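PDB 1TY0: putative exotoxin (superantigen) from Streptococcus pyogenes, which acts as a superantigen that can use one surface for both T-cell receptor binding and dimerization, carries a zinc site, and is probably a secreted toxin. Local coordinates for residues A[172-177]-A[206-211]; A[132-137]-A[160-165]; A[40-45]-A[70-75]; A[62-67]-A[89-94]. All blocks are in the same frame, centred on the assembly; numbering follows the deposited sequence.

How the interactions relate
Interactions 3 and 4 lie in the N-terminal OB-fold domain, and interactions 2 and 1 follow in the C-terminal beta-grasp domain. The centres of interactions 3 and 4 are about 11 Å apart. Their segments alternate along the chain and share the antiparallel pairing of strands 69-74 and 84-93. Interactions 1 and 2, about 14 Å between centres, share the sheet of strands 201-209, 157-164 and 168-173. The two domains meet through helix 131-146: Gln-132 OE1 lies 2.9 Å from Leu-75 N, a probable hydrogen bond, and Phe-136 packs on Leu-75. The contacts thus sample both domain cores, and interaction 2 also touches the interdomain seam.

Interaction 1 of 4, residues A[172-177]-A[206-211]; sequences FNLYDA and IYLWTK
Leu-174 reaches across the sheet to Leu-208 and Ile-206, and its side chain can be followed atom by atom. CB points toward segment 206-211 but is still 5.6 Å from Leu-208 CD2. The next atom, CG, lies 4.1 Å from Leu-160 N, over the strand that separates the two segments. There the chain forks. CD1 continues the extended line away from the backbone (chi2 172°) and reaches both partners, meeting Leu-208 CD2 at 4.2 Å and Ile-206 CG2 at 4.4 Å. CD2 turns instead toward helix 131-146 and comes within 4.2 Å of Asp-135 OD1. One methyl therefore serves the strand and the other the helix. Both contacts of CD1 are loose apolar ones, in keeping with 8.8 Å between the CA atoms of Leu-174 and Leu-208.

The backbone beyond strand 168-173 is bent by an Asx turn. Asn-173 OD1 accepts from Tyr-175 N at 2.9 Å with an N-H...O angle of 161°, although the donor stands well above the carbonyl plane. Asp-176 follows at the centre of an inverse gamma turn and is tied by salt bridges to Arg-139 and Lys-189.

In the beta-grasp domain, strand 157-164 runs between strands 168-173 and 201-209, bonding through its backbone to Phe-172 and Leu-174 on one flank and Tyr-207 on the other. Ile-206 packs on Ile-138 and Leu-142 of helix 131-146, and both Ile-206 and Leu-208 touch Leu-108 of strand 105-110, placing the contact between the sheet and the helix that crosses it.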
loop_
_atom_site.group_PDB
_atom_site.type_symbol
_atom_site.label_atom_id
_atom_site.label_comp_id
_atom_site.label_asym_id
_atom_site.label_seq_id
_atom_site.Cartn_x
_atom_site.Cartn_y
_atom_site.Cartn_z
ATOM N N PHE A 172 0.494 -18.377 14.855
ATOM C CA PHE A 172 1.365 -17.844 13.812
ATOM C C PHE A 172 2.537 -17.053 14.368
ATOM O O PHE A 172 2.378 -16.250 15.282
ATOM C CB PHE A 172 0.550 -16.941 12.889
ATOM C CG PHE A 172 -0.647 -17.613 12.311
ATOM C CD1 PHE A 172 -0.518 -18.481 11.234
ATOM C CD2 PHE A 172 -1.903 -17.425 12.877
ATOM C CE1 PHE A 172 -1.618 -19.156 10.731
ATOM C CE2 PHE A 172 -3.009 -18.097 12.382
ATOM C CZ PHE A 172 -2.867 -18.966 11.305
ATOM N N ASN A 173 3.712 -17.287 13.796
ATOM C CA ASN A 173 4.928 -16.595 14.198
ATOM C C ASN A 173 4.849 -15.151 13.704
ATOM O O ASN A 173 4.608 -14.909 12.522
ATOM C CB ASN A 173 6.133 -17.312 13.583
ATOM C CG ASN A 173 7.451 -16.634 13.894
ATOM O OD1 ASN A 173 7.547 -15.798 14.788
ATOM N ND2 ASN A 173 8.489 -17.015 13.160
ATOM N N LEU A 174 5.038 -14.195 14.608
ATOM C CA LEU A 174 4.973 -12.780 14.247
ATOM C C LEU A 174 6.295 -12.236 13.718
ATOM O O LEU A 174 6.356 -11.129 13.184
ATOM C CB LEU A 174 4.517 -11.954 15.455
ATOM C CG LEU A 174 3.027 -12.069 15.790
ATOM C CD1 LEU A 174 2.743 -11.377 17.115
ATOM C CD2 LEU A 174 2.198 -11.450 14.668
ATOM N N TYR A 175 7.355 -13.022 13.862
ATOM C CA TYR A 175 8.670 -12.607 13.394
ATOM C C TYR A 175 9.133 -13.598 12.332
ATOM O O TYR A 175 10.267 -14.076 12.355
ATOM C CB TYR A 175 9.634 -12.559 14.584
ATOM C CG TYR A 175 9.299 -11.435 15.544
ATOM C CD1 TYR A 175 8.353 -11.611 16.558
ATOM C CD2 TYR A 175 9.864 -10.175 15.386
ATOM C CE1 TYR A 175 7.975 -10.546 17.385
ATOM C CE2 TYR A 175 9.499 -9.107 16.207
ATOM C CZ TYR A 175 8.556 -9.296 17.200
ATOM O OH TYR A 175 8.190 -8.227 17.992
ATOM N N ASP A 176 8.233 -13.877 11.394
ATOM C CA ASP A 176 8.483 -14.828 10.318
ATOM C C ASP A 176 9.170 -14.275 9.072
ATOM O O ASP A 176 8.553 -14.155 8.009
ATOM C CB ASP A 176 7.165 -15.515 9.935
ATOM C CG ASP A 176 6.081 -14.532 9.508
ATOM O OD1 ASP A 176 6.030 -13.409 10.052
ATOM O OD2 ASP A 176 5.266 -14.899 8.633
ATOM N N ALA A 177 10.454 -13.953 9.201
ATOM C CA ALA A 177 11.224 -13.449 8.070
ATOM C C ALA A 177 12.717 -13.506 8.349
ATOM O O ALA A 177 13.138 -13.706 9.488
ATOM C CB ALA A 177 10.823 -12.009 7.751
ATOM N N ILE A 206 -2.093 -12.573 21.953
ATOM C CA ILE A 206 -0.859 -12.082 21.367
ATOM C C ILE A 206 0.201 -12.347 22.424
ATOM O O ILE A 206 0.099 -11.846 23.544
ATOM C CB ILE A 206 -0.896 -10.563 21.097
ATOM C CG1 ILE A 206 -1.928 -10.243 20.015
ATOM C CG2 ILE A 206 0.487 -10.078 20.659
ATOM C CD1 ILE A 206 -2.103 -8.753 19.769
ATOM N N TYR A 207 1.199 -13.150 22.073
ATOM C CA TYR A 207 2.287 -13.468 22.994
ATOM C C TYR A 207 3.566 -12.801 22.514
ATOM O O TYR A 207 4.088 -13.152 21.459
ATOM C CB TYR A 207 2.525 -14.978 23.045
ATOM C CG TYR A 207 1.392 -15.790 23.634
ATOM C CD1 TYR A 207 1.231 -15.903 25.015
ATOM C CD2 TYR A 207 0.495 -16.463 22.810
ATOM C CE1 TYR A 207 0.201 -16.673 25.558
ATOM C CE2 TYR A 207 -0.535 -17.231 23.339
ATOM C CZ TYR A 207 -0.677 -17.336 24.711
ATOM O OH TYR A 207 -1.688 -18.113 25.229
ATOM N N LEU A 208 4.065 -11.829 23.266
ATOM C CA LEU A 208 5.309 -11.169 22.895
ATOM C C LEU A 208 6.377 -11.584 23.902
ATOM O O LEU A 208 6.100 -11.695 25.096
ATOM C CB LEU A 208 5.146 -9.651 22.914
ATOM C CG LEU A 208 4.129 -9.084 21.926
ATOM C CD1 LEU A 208 4.123 -7.564 22.018
ATOM C CD2 LEU A 208 4.486 -9.536 20.520
ATOM N N TRP A 209 7.594 -11.818 23.422
ATOM C CA TRP A 209 8.686 -12.218 24.305
ATOM C C TRP A 209 9.913 -11.343 24.112
ATOM O O TRP A 209 10.220 -10.928 22.992
ATOM C CB TRP A 209 9.061 -13.678 24.051
ATOM C CG TRP A 209 7.880 -14.577 23.963
ATOM C CD1 TRP A 209 7.168 -14.890 22.838
ATOM C CD2 TRP A 209 7.246 -15.262 25.044
ATOM N NE1 TRP A 209 6.130 -15.730 23.154
ATOM C CE2 TRP A 209 6.154 -15.975 24.502
ATOM C CE3 TRP A 209 7.493 -15.345 26.421
ATOM C CZ2 TRP A 209 5.309 -16.763 25.289
ATOM C CZ3 TRP A 209 6.653 -16.125 27.204
ATOM C CH2 TRP A 209 5.573 -16.826 26.634
ATOM N N THR A 210 10.613 -11.062 25.208
ATOM C CA THR A 210 11.809 -10.232 25.157
ATOM C C THR A 210 13.055 -11.091 25.338
ATOM O O THR A 210 14.178 -10.585 25.318
ATOM C CB THR A 210 11.804 -9.159 26.266
ATOM O OG1 THR A 210 11.852 -9.799 27.549
ATOM C CG2 THR A 210 10.555 -8.297 26.172
ATOM N N LYS A 211 12.846 -12.393 25.517
ATOM C CA LYS A 211 13.949 -13.329 25.710
ATOM C C LYS A 211 13.481 -14.777 25.583
ATOM O O LYS A 211 12.273 -14.997 25.341
ATOM C CB LYS A 211 14.585 -13.104 27.081
ATOM O OXT LYS A 211 14.332 -15.681 25.727
#

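Interaction 2 of 4, residues A[132-137]-A[160-165]; sequences QEFDFK and LEIAIN
Phe-134 swings its ring away from its own backbone N (chi1 -164°), while Ile-162 keeps its longer branch beside the backbone N and folds CD1 over at the second torsion, bringing ring and methyl together from opposite directions. Ile-162 CD1 sits 3.3 Å from Phe-134 CE1, a tight approach, with Phe-134 CD1 at 3.7 Å and CZ at 3.8 Å from the same methyl. Leu-160 CD1 adds a looser touch at 4.3 Å from Phe-134 CE1. Its other methyl, CD2, lies 3.7 Å from Asp-135 OD1, the two side chains crossing at a slant.

These residues join helix 131-146 to strand 157-164 in the beta-grasp core, the short axes passing 10.7 Å apart at 134°. One turn along the helix, Lys-137 NZ is held by Glu-133 OE2 at 2.9 Å on the anti side of the carboxylate. Glu-133 OE1 makes a second salt bridge to Lys-126 NZ, and Lys-137 NZ also donates to Lys-123 O.

The chemistry is dispersion between ring and methyls, with one buried carboxylate beside them. Asp-135 is answered by Tyr-190 OH at OD2 and by Arg-139 NE at OD1, and the guanidinium would be expected to favour its charged form despite the apolar setting.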
loop_
_atom_site.group_PDB
_atom_site.type_symbol
_atom_site.label_atom_id
_atom_site.label_comp_id
_atom_site.label_asym_id
_atom_site.label_seq_id
_atom_site.Cartn_x
_atom_site.Cartn_y
_atom_site.Cartn_z
ATOM N N GLN A 132 -5.402 -14.005 6.888
ATOM C CA GLN A 132 -4.559 -12.962 6.313
ATOM C C GLN A 132 -5.077 -11.583 6.723
ATOM O O GLN A 132 -4.302 -10.715 7.107
ATOM C CB GLN A 132 -4.528 -13.063 4.778
ATOM C CG GLN A 132 -3.735 -11.930 4.117
ATOM C CD GLN A 132 -3.523 -12.107 2.604
ATOM O OE1 GLN A 132 -2.800 -11.328 1.978
ATOM N NE2 GLN A 132 -4.145 -13.131 2.019
ATOM N N GLU A 133 -6.388 -11.383 6.647
ATOM C CA GLU A 133 -6.953 -10.087 7.019
ATOM C C GLU A 133 -6.753 -9.822 8.506
ATOM O O GLU A 133 -6.360 -8.724 8.911
ATOM C CB GLU A 133 -8.447 -10.025 6.692
ATOM C CG GLU A 133 -9.070 -8.685 7.064
ATOM C CD GLU A 133 -10.519 -8.553 6.641
ATOM O OE1 GLU A 133 -10.976 -9.331 5.772
ATOM O OE2 GLU A 133 -11.202 -7.653 7.176
ATOM N N PHE A 134 -7.030 -10.830 9.322
ATOM C CA PHE A 134 -6.873 -10.680 10.765
ATOM C C PHE A 134 -5.405 -10.418 11.113
ATOM O O PHE A 134 -5.093 -9.526 11.903
ATOM C CB PHE A 134 -7.360 -11.943 11.474
ATOM C CG PHE A 134 -7.596 -11.757 12.943
ATOM C CD1 PHE A 134 -6.528 -11.705 13.830
ATOM C CD2 PHE A 134 -8.888 -11.612 13.438
ATOM C CE1 PHE A 134 -6.739 -11.511 15.192
ATOM C CE2 PHE A 134 -9.109 -11.419 14.798
ATOM C CZ PHE A 134 -8.030 -11.368 15.675
ATOM N N ASP A 135 -4.510 -11.193 10.505
ATOM C CA ASP A 135 -3.077 -11.071 10.753
ATOM C C ASP A 135 -2.563 -9.683 10.376
ATOM O O ASP A 135 -1.865 -9.033 11.154
ATOM C CB ASP A 135 -2.336 -12.166 9.968
ATOM C CG ASP A 135 -0.865 -12.268 10.334
ATOM O OD1 ASP A 135 -0.494 -11.883 11.462
ATOM O OD2 ASP A 135 -0.080 -12.763 9.495
ATOM N N PHE A 136 -2.914 -9.223 9.183
ATOM C CA PHE A 136 -2.487 -7.902 8.740
ATOM C C PHE A 136 -2.941 -6.808 9.704
ATOM O O PHE A 136 -2.145 -5.967 10.121
ATOM C CB PHE A 136 -3.048 -7.596 7.351
ATOM C CG PHE A 136 -2.920 -6.153 6.958
ATOM C CD1 PHE A 136 -1.686 -5.621 6.593
ATOM C CD2 PHE A 136 -4.033 -5.315 6.994
ATOM C CE1 PHE A 136 -1.561 -4.265 6.270
ATOM C CE2 PHE A 136 -3.917 -3.966 6.675
ATOM C CZ PHE A 136 -2.680 -3.439 6.313
ATOM N N LYS A 137 -4.220 -6.825 10.058
ATOM C CA LYS A 137 -4.754 -5.801 10.946
ATOM C C LYS A 137 -4.146 -5.829 12.337
ATOM O O LYS A 137 -3.817 -4.781 12.884
ATOM C CB LYS A 137 -6.277 -5.911 11.019
ATOM C CG LYS A 137 -6.940 -5.569 9.690
ATOM C CD LYS A 137 -8.465 -5.584 9.753
ATOM C CE LYS A 137 -9.028 -5.028 8.447
ATOM N NZ LYS A 137 -10.511 -5.129 8.354
ATOM N N LEU A 160 0.806 -15.119 17.382
ATOM C CA LEU A 160 -0.578 -14.686 17.359
ATOM C C LEU A 160 -1.379 -15.974 17.382
ATOM O O LEU A 160 -1.194 -16.837 16.524
ATOM C CB LEU A 160 -0.884 -13.905 16.076
ATOM C CG LEU A 160 -2.363 -13.764 15.707
ATOM C CD1 LEU A 160 -3.126 -13.090 16.834
ATOM C CD2 LEU A 160 -2.486 -12.964 14.418
ATOM N N GLU A 161 -2.244 -16.122 18.380
ATOM C CA GLU A 161 -3.060 -17.320 18.478
ATOM C C GLU A 161 -4.528 -16.948 18.392
ATOM O O GLU A 161 -4.996 -16.060 19.105
ATOM C CB GLU A 161 -2.798 -18.057 19.792
ATOM C CG GLU A 161 -1.358 -18.494 19.992
ATOM C CD GLU A 161 -1.233 -19.584 21.037
ATOM O OE1 GLU A 161 -1.921 -19.492 22.077
ATOM O OE2 GLU A 161 -0.444 -20.530 20.822
ATOM N N ILE A 162 -5.245 -17.625 17.505
ATOM C CA ILE A 162 -6.663 -17.369 17.326
ATOM C C ILE A 162 -7.468 -18.551 17.834
ATOM O O ILE A 162 -7.325 -19.671 17.339
ATOM C CB ILE A 162 -7.002 -17.132 15.843
ATOM C CG1 ILE A 162 -6.145 -15.991 15.295
ATOM C CG2 ILE A 162 -8.482 -16.809 15.691
ATOM C CD1 ILE A 162 -6.293 -14.703 16.065
ATOM N N ALA A 163 -8.311 -18.297 18.829
ATOM C CA ALA A 163 -9.142 -19.341 19.407
ATOM C C ALA A 163 -10.457 -19.478 18.649
ATOM O O ALA A 163 -11.248 -18.538 18.571
ATOM C CB ALA A 163 -9.413 -19.037 20.874
ATOM N N ILE A 164 -10.672 -20.661 18.088
ATOM C CA ILE A 164 -11.881 -20.970 17.338
ATOM C C ILE A 164 -12.619 -22.060 18.110
ATOM O O ILE A 164 -11.991 -22.964 18.661
ATOM C CB ILE A 164 -11.536 -21.507 15.931
ATOM C CG1 ILE A 164 -10.586 -20.539 15.223
ATOM C CG2 ILE A 164 -12.806 -21.722 15.127
ATOM C CD1 ILE A 164 -11.138 -19.143 15.039
ATOM N N ASN A 165 -13.945 -21.974 18.156
ATOM C CA ASN A 165 -14.737 -22.966 18.872
ATOM C C ASN A 165 -14.346 -24.367 18.413
ATOM O O ASN A 165 -14.352 -24.660 17.217
ATOM C CB ASN A 165 -16.235 -22.744 18.627
ATOM C CG ASN A 165 -16.698 -21.348 19.016
ATOM O OD1 ASN A 165 -16.322 -20.822 20.067
ATOM N ND2 ASN A 165 -17.533 -20.746 18.173
#

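Interaction 3 of 4, residues A[40-45]-A[70-75]; sequences IDISSY and VNIFGL
Ile-40 and Ile-72 face each other across the interior of the OB-fold barrel, from strands 37-41 and 69-74, which both pair with strand 28-33 but not with each other. The tight part of the contact lies here. Ile-72 CD1 is 3.7 Å from Ile-40 CG2 and 3.9 Å from Ile-40 CB, as the two side chains slide past each other in opposite directions. Ile-40 divides its branches: CG2 stands anti to its backbone N and meets Ile-72, while CD1, at the end of the other branch, reaches Val-70 CG2 at 4.0 Å. That valine methyl also lies 4.1 Å from Ile-40 CG2, so Ile-40 touches both residues of strand 69-74. Ile-30 of the intervening strand touches both Ile-40 and Val-70, and Ile-87 of strand 84-93 backs Ile-72.

Packing slackens toward the end of strand 37-41. Ile-42 CG2 still reaches Ile-72 CD1, but at 4.2 Å, and the chain then enters helix 43-46, where Ser-44 and Tyr-45 are exposed. Tyr-45 and Tyr-25 form an edge-to-face pair, and Tyr-45 OH hydrogen-bonds to Thr-26 O.

Asp-41 points away from strand 69-74 and organises this outer side. Ile-42 occupies the N-cap position, yet its side chain has no polar atom to offer, and the carboxylate before it binds the first helical residue instead. In this Asx turn Ser-43 N approaches Asp-41 OD1 at 3.0 Å from well above the carboxylate plane. The same oxygen receives a second donor on its syn lone pair: Ser-43 OG, 2.6 Å from Asp-41 OD1.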
loop_
_atom_site.group_PDB
_atom_site.type_symbol
_atom_site.label_atom_id
_atom_site.label_comp_id
_atom_site.label_asym_id
_atom_site.label_seq_id
_atom_site.Cartn_x
_atom_site.Cartn_y
_atom_site.Cartn_z
ATOM N N ILE A 40 -10.592 -12.679 -10.356
ATOM C CA ILE A 40 -11.753 -11.924 -9.891
ATOM C C ILE A 40 -11.869 -10.539 -10.506
ATOM O O ILE A 40 -10.893 -9.794 -10.599
ATOM C CB ILE A 40 -11.702 -11.763 -8.348
ATOM C CG1 ILE A 40 -11.386 -13.108 -7.681
ATOM C CG2 ILE A 40 -13.001 -11.178 -7.839
ATOM C CD1 ILE A 40 -12.317 -14.233 -8.039
ATOM N N ASP A 41 -13.081 -10.192 -10.909
ATOM C CA ASP A 41 -13.335 -8.904 -11.520
ATOM C C ASP A 41 -13.633 -7.784 -10.522
ATOM O O ASP A 41 -14.491 -7.930 -9.652
ATOM C CB ASP A 41 -14.506 -9.031 -12.489
ATOM C CG ASP A 41 -14.754 -7.759 -13.272
ATOM O OD1 ASP A 41 -13.770 -7.062 -13.584
ATOM O OD2 ASP A 41 -15.926 -7.463 -13.588
ATOM N N ILE A 42 -12.910 -6.674 -10.634
ATOM C CA ILE A 42 -13.179 -5.518 -9.777
ATOM C C ILE A 42 -13.358 -4.278 -10.661
ATOM O O ILE A 42 -13.252 -3.138 -10.196
ATOM C CB ILE A 42 -12.051 -5.272 -8.732
ATOM C CG1 ILE A 42 -10.729 -4.944 -9.422
ATOM C CG2 ILE A 42 -11.901 -6.500 -7.847
ATOM C CD1 ILE A 42 -9.658 -4.468 -8.457
ATOM N N SER A 43 -13.658 -4.513 -11.937
ATOM C CA SER A 43 -13.828 -3.430 -12.909
ATOM C C SER A 43 -14.834 -2.365 -12.485
ATOM O O SER A 43 -14.619 -1.175 -12.726
ATOM C CB SER A 43 -14.244 -3.996 -14.275
ATOM O OG SER A 43 -13.259 -4.875 -14.795
ATOM N N SER A 44 -15.929 -2.793 -11.866
ATOM C CA SER A 44 -16.971 -1.866 -11.429
ATOM C C SER A 44 -16.448 -0.818 -10.452
ATOM O O SER A 44 -16.903 0.328 -10.454
ATOM C CB SER A 44 -18.131 -2.634 -10.788
ATOM O OG SER A 44 -17.701 -3.376 -9.660
ATOM N N TYR A 45 -15.498 -1.218 -9.617
ATOM C CA TYR A 45 -14.890 -0.325 -8.632
ATOM C C TYR A 45 -13.908 0.641 -9.280
ATOM O O TYR A 45 -13.809 1.806 -8.892
ATOM C CB TYR A 45 -14.128 -1.143 -7.593
ATOM C CG TYR A 45 -14.981 -1.815 -6.556
ATOM C CD1 TYR A 45 -15.405 -1.122 -5.424
ATOM C CD2 TYR A 45 -15.321 -3.161 -6.670
ATOM C CE1 TYR A 45 -16.135 -1.751 -4.429
ATOM C CE2 TYR A 45 -16.053 -3.801 -5.680
ATOM C CZ TYR A 45 -16.454 -3.090 -4.562
ATOM O OH TYR A 45 -17.162 -3.717 -3.563
ATOM N N VAL A 70 -17.414 -13.107 -4.218
ATOM C CA VAL A 70 -16.452 -13.243 -3.137
ATOM C C VAL A 70 -15.936 -11.901 -2.659
ATOM O O VAL A 70 -16.097 -10.878 -3.329
ATOM C CB VAL A 70 -15.224 -14.081 -3.571
ATOM C CG1 VAL A 70 -15.648 -15.505 -3.912
ATOM C CG2 VAL A 70 -14.546 -13.430 -4.766
ATOM N N ASN A 71 -15.333 -11.918 -1.475
ATOM C CA ASN A 71 -14.720 -10.730 -0.908
ATOM C C ASN A 71 -13.224 -10.935 -0.997
ATOM O O ASN A 71 -12.730 -12.065 -0.910
ATOM C CB ASN A 71 -15.127 -10.544 0.547
ATOM C CG ASN A 71 -16.594 -10.214 0.690
ATOM O OD1 ASN A 71 -17.152 -9.502 -0.138
ATOM N ND2 ASN A 71 -17.224 -10.723 1.746
ATOM N N ILE A 72 -12.504 -9.836 -1.167
ATOM C CA ILE A 72 -11.064 -9.888 -1.287
ATOM C C ILE A 72 -10.389 -9.014 -0.247
ATOM O O ILE A 72 -10.758 -7.852 -0.067
ATOM C CB ILE A 72 -10.596 -9.361 -2.661
ATOM C CG1 ILE A 72 -11.205 -10.199 -3.783
ATOM C CG2 ILE A 72 -9.064 -9.362 -2.726
ATOM C CD1 ILE A 72 -10.974 -9.609 -5.167
ATOM N N PHE A 73 -9.420 -9.589 0.449
ATOM C CA PHE A 73 -8.612 -8.827 1.395
ATOM C C PHE A 73 -7.252 -9.488 1.322
ATOM O O PHE A 73 -6.988 -10.486 2.004
ATOM C CB PHE A 73 -9.124 -8.882 2.831
ATOM C CG PHE A 73 -8.500 -7.831 3.711
ATOM C CD1 PHE A 73 -7.197 -7.982 4.174
ATOM C CD2 PHE A 73 -9.181 -6.654 4.001
ATOM C CE1 PHE A 73 -6.580 -6.970 4.909
ATOM C CE2 PHE A 73 -8.570 -5.636 4.739
ATOM C CZ PHE A 73 -7.266 -5.799 5.191
ATOM N N GLY A 74 -6.395 -8.935 0.476
ATOM C CA GLY A 74 -5.073 -9.504 0.306
ATOM C C GLY A 74 -3.999 -8.450 0.212
ATOM O O GLY A 74 -4.256 -7.314 -0.197
ATOM N N LEU A 75 -2.784 -8.828 0.592
ATOM C CA LEU A 75 -1.669 -7.891 0.542
ATOM C C LEU A 75 -0.925 -8.090 -0.768
ATOM O O LEU A 75 -0.473 -9.199 -1.073
ATOM C CB LEU A 75 -0.744 -8.123 1.744
ATOM C CG LEU A 75 -1.482 -8.194 3.088
ATOM C CD1 LEU A 75 -0.477 -8.366 4.231
ATOM C CD2 LEU A 75 -2.308 -6.931 3.290
#

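Interaction 4 of 4, residues A[62-67]-A[89-94]; sequences TKFTKN and GGVTPS
Phe-64 presses the far end of its ring against Pro-93 and Val-91 at one end of the OB-fold barrel, where the loop between strands 51-55 and 69-74 meets strand 84-93. In the first shell, Phe-64 CE2 lies 3.8 Å from Pro-93 CG and 4.0 Å from Pro-93 CD, the two side chains crossing at about a right angle. The same CE2 reaches Val-91 CG1 at 4.3 Å, and Phe-64 CZ stands 3.9 Å from Val-91 O. The ring thus spans the three residues from Val-91 to Pro-93, and Val-91 offers it both backbone and side chain.

The torsion chi1 of -63°, with CG beside the backbone N, directs the ring inward from an otherwise exposed loop. Around it, Phe-38 makes an edge-to-face pair, while Ile-30, Leu-33 and Val-70 complete an apolar pocket.

Farther out, strand 84-93 is held by backbone bonds of Thr-92 with Asn-71 and of Gly-90 with Phe-73. Gly-89 and Gly-90 both have positive phi, and they precede the last run, 91-93, of this interrupted strand. At the centre of that run the backbone lies at the ring's edge: Thr-92 C is near the ring plane, 4.3 Å from Phe-64 CE2.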
loop_
_atom_site.group_PDB
_atom_site.type_symbol
_atom_site.label_atom_id
_atom_site.label_comp_id
_atom_site.label_asym_id
_atom_site.label_seq_id
_atom_site.Cartn_x
_atom_site.Cartn_y
_atom_site.Cartn_z
ATOM N N THR A 62 -11.034 -25.337 -5.869
ATOM C CA THR A 62 -12.051 -26.366 -6.056
ATOM C C THR A 62 -13.217 -26.160 -5.093
ATOM O O THR A 62 -14.307 -26.697 -5.302
ATOM C CB THR A 62 -11.459 -27.778 -5.849
ATOM O OG1 THR A 62 -10.834 -27.856 -4.562
ATOM C CG2 THR A 62 -10.421 -28.078 -6.921
ATOM N N LYS A 63 -12.984 -25.375 -4.045
ATOM C CA LYS A 63 -14.013 -25.082 -3.048
ATOM C C LYS A 63 -14.962 -23.997 -3.554
ATOM O O LYS A 63 -16.014 -23.756 -2.961
ATOM C CB LYS A 63 -13.373 -24.602 -1.742
ATOM C CG LYS A 63 -12.423 -25.589 -1.083
ATOM C CD LYS A 63 -11.822 -24.973 0.173
ATOM C CE LYS A 63 -10.786 -25.877 0.813
ATOM N NZ LYS A 63 -10.187 -25.235 2.021
ATOM N N PHE A 64 -14.584 -23.350 -4.652
ATOM C CA PHE A 64 -15.382 -22.278 -5.235
ATOM C C PHE A 64 -15.892 -22.630 -6.634
ATOM O O PHE A 64 -15.516 -23.657 -7.198
ATOM C CB PHE A 64 -14.540 -20.995 -5.294
ATOM C CG PHE A 64 -14.129 -20.473 -3.940
ATOM C CD1 PHE A 64 -13.049 -21.029 -3.263
ATOM C CD2 PHE A 64 -14.833 -19.432 -3.340
ATOM C CE1 PHE A 64 -12.671 -20.553 -2.003
ATOM C CE2 PHE A 64 -14.468 -18.949 -2.089
ATOM C CZ PHE A 64 -13.383 -19.510 -1.415
ATOM N N THR A 65 -16.751 -21.777 -7.187
ATOM C CA THR A 65 -17.291 -22.001 -8.525
ATOM C C THR A 65 -17.338 -20.681 -9.291
ATOM O O THR A 65 -17.484 -19.616 -8.692
ATOM C CB THR A 65 -18.719 -22.602 -8.470
ATOM O OG1 THR A 65 -19.637 -21.619 -7.984
ATOM C CG2 THR A 65 -18.754 -23.807 -7.546
ATOM N N LYS A 66 -17.198 -20.744 -10.613
ATOM C CA LYS A 66 -17.236 -19.526 -11.414
ATOM C C LYS A 66 -18.531 -18.767 -11.181
ATOM O O LYS A 66 -19.589 -19.361 -10.957
ATOM C CB LYS A 66 -17.098 -19.834 -12.911
ATOM C CG LYS A 66 -15.742 -20.363 -13.328
ATOM C CD LYS A 66 -15.657 -20.525 -14.841
ATOM C CE LYS A 66 -16.662 -21.546 -15.355
ATOM N NZ LYS A 66 -16.570 -21.735 -16.832
ATOM N N ASN A 67 -18.417 -17.444 -11.231
ATOM C CA ASN A 67 -19.521 -16.512 -11.050
ATOM C C ASN A 67 -20.101 -16.445 -9.643
ATOM O O ASN A 67 -21.187 -15.910 -9.429
ATOM C CB ASN A 67 -20.604 -16.781 -12.089
ATOM C CG ASN A 67 -20.084 -16.603 -13.498
ATOM O OD1 ASN A 67 -19.399 -15.621 -13.791
ATOM N ND2 ASN A 67 -20.392 -17.551 -14.376
ATOM N N GLY A 89 -4.020 -15.834 -1.757
ATOM C CA GLY A 89 -5.222 -16.057 -0.967
ATOM C C GLY A 89 -6.078 -14.808 -0.787
ATOM O O GLY A 89 -6.261 -14.030 -1.730
ATOM N N GLY A 90 -6.602 -14.628 0.427
ATOM C CA GLY A 90 -7.438 -13.480 0.746
ATOM C C GLY A 90 -8.843 -13.527 0.164
ATOM O O GLY A 90 -9.549 -12.524 0.155
ATOM N N VAL A 91 -9.265 -14.699 -0.293
ATOM C CA VAL A 91 -10.576 -14.832 -0.926
ATOM C C VAL A 91 -11.591 -15.595 -0.081
ATOM O O VAL A 91 -11.346 -16.729 0.309
ATOM C CB VAL A 91 -10.427 -15.540 -2.289
ATOM C CG1 VAL A 91 -11.787 -15.716 -2.950
ATOM C CG2 VAL A 91 -9.494 -14.726 -3.185
ATOM N N THR A 92 -12.730 -14.959 0.185
ATOM C CA THR A 92 -13.793 -15.570 0.978
ATOM C C THR A 92 -15.145 -15.426 0.297
ATOM O O THR A 92 -15.369 -14.516 -0.500
ATOM C CB THR A 92 -13.922 -14.918 2.378
ATOM O OG1 THR A 92 -14.066 -13.495 2.231
ATOM C CG2 THR A 92 -12.706 -15.238 3.232
ATOM N N PRO A 93 -16.074 -16.334 0.609
ATOM C CA PRO A 93 -17.401 -16.256 -0.001
ATOM C C PRO A 93 -18.111 -15.016 0.526
ATOM O O PRO A 93 -18.027 -14.713 1.718
ATOM C CB PRO A 93 -18.083 -17.535 0.488
ATOM C CG PRO A 93 -16.944 -18.471 0.739
ATOM C CD PRO A 93 -15.918 -17.576 1.382
ATOM N N SER A 94 -18.780 -14.283 -0.358
ATOM C CA SER A 94 -19.539 -13.107 0.056
ATOM C C SER A 94 -20.947 -13.655 0.252
ATOM O O SER A 94 -21.610 -14.014 -0.719
ATOM C CB SER A 94 -19.542 -12.045 -1.044
ATOM O OG SER A 94 -20.261 -10.896 -0.629
#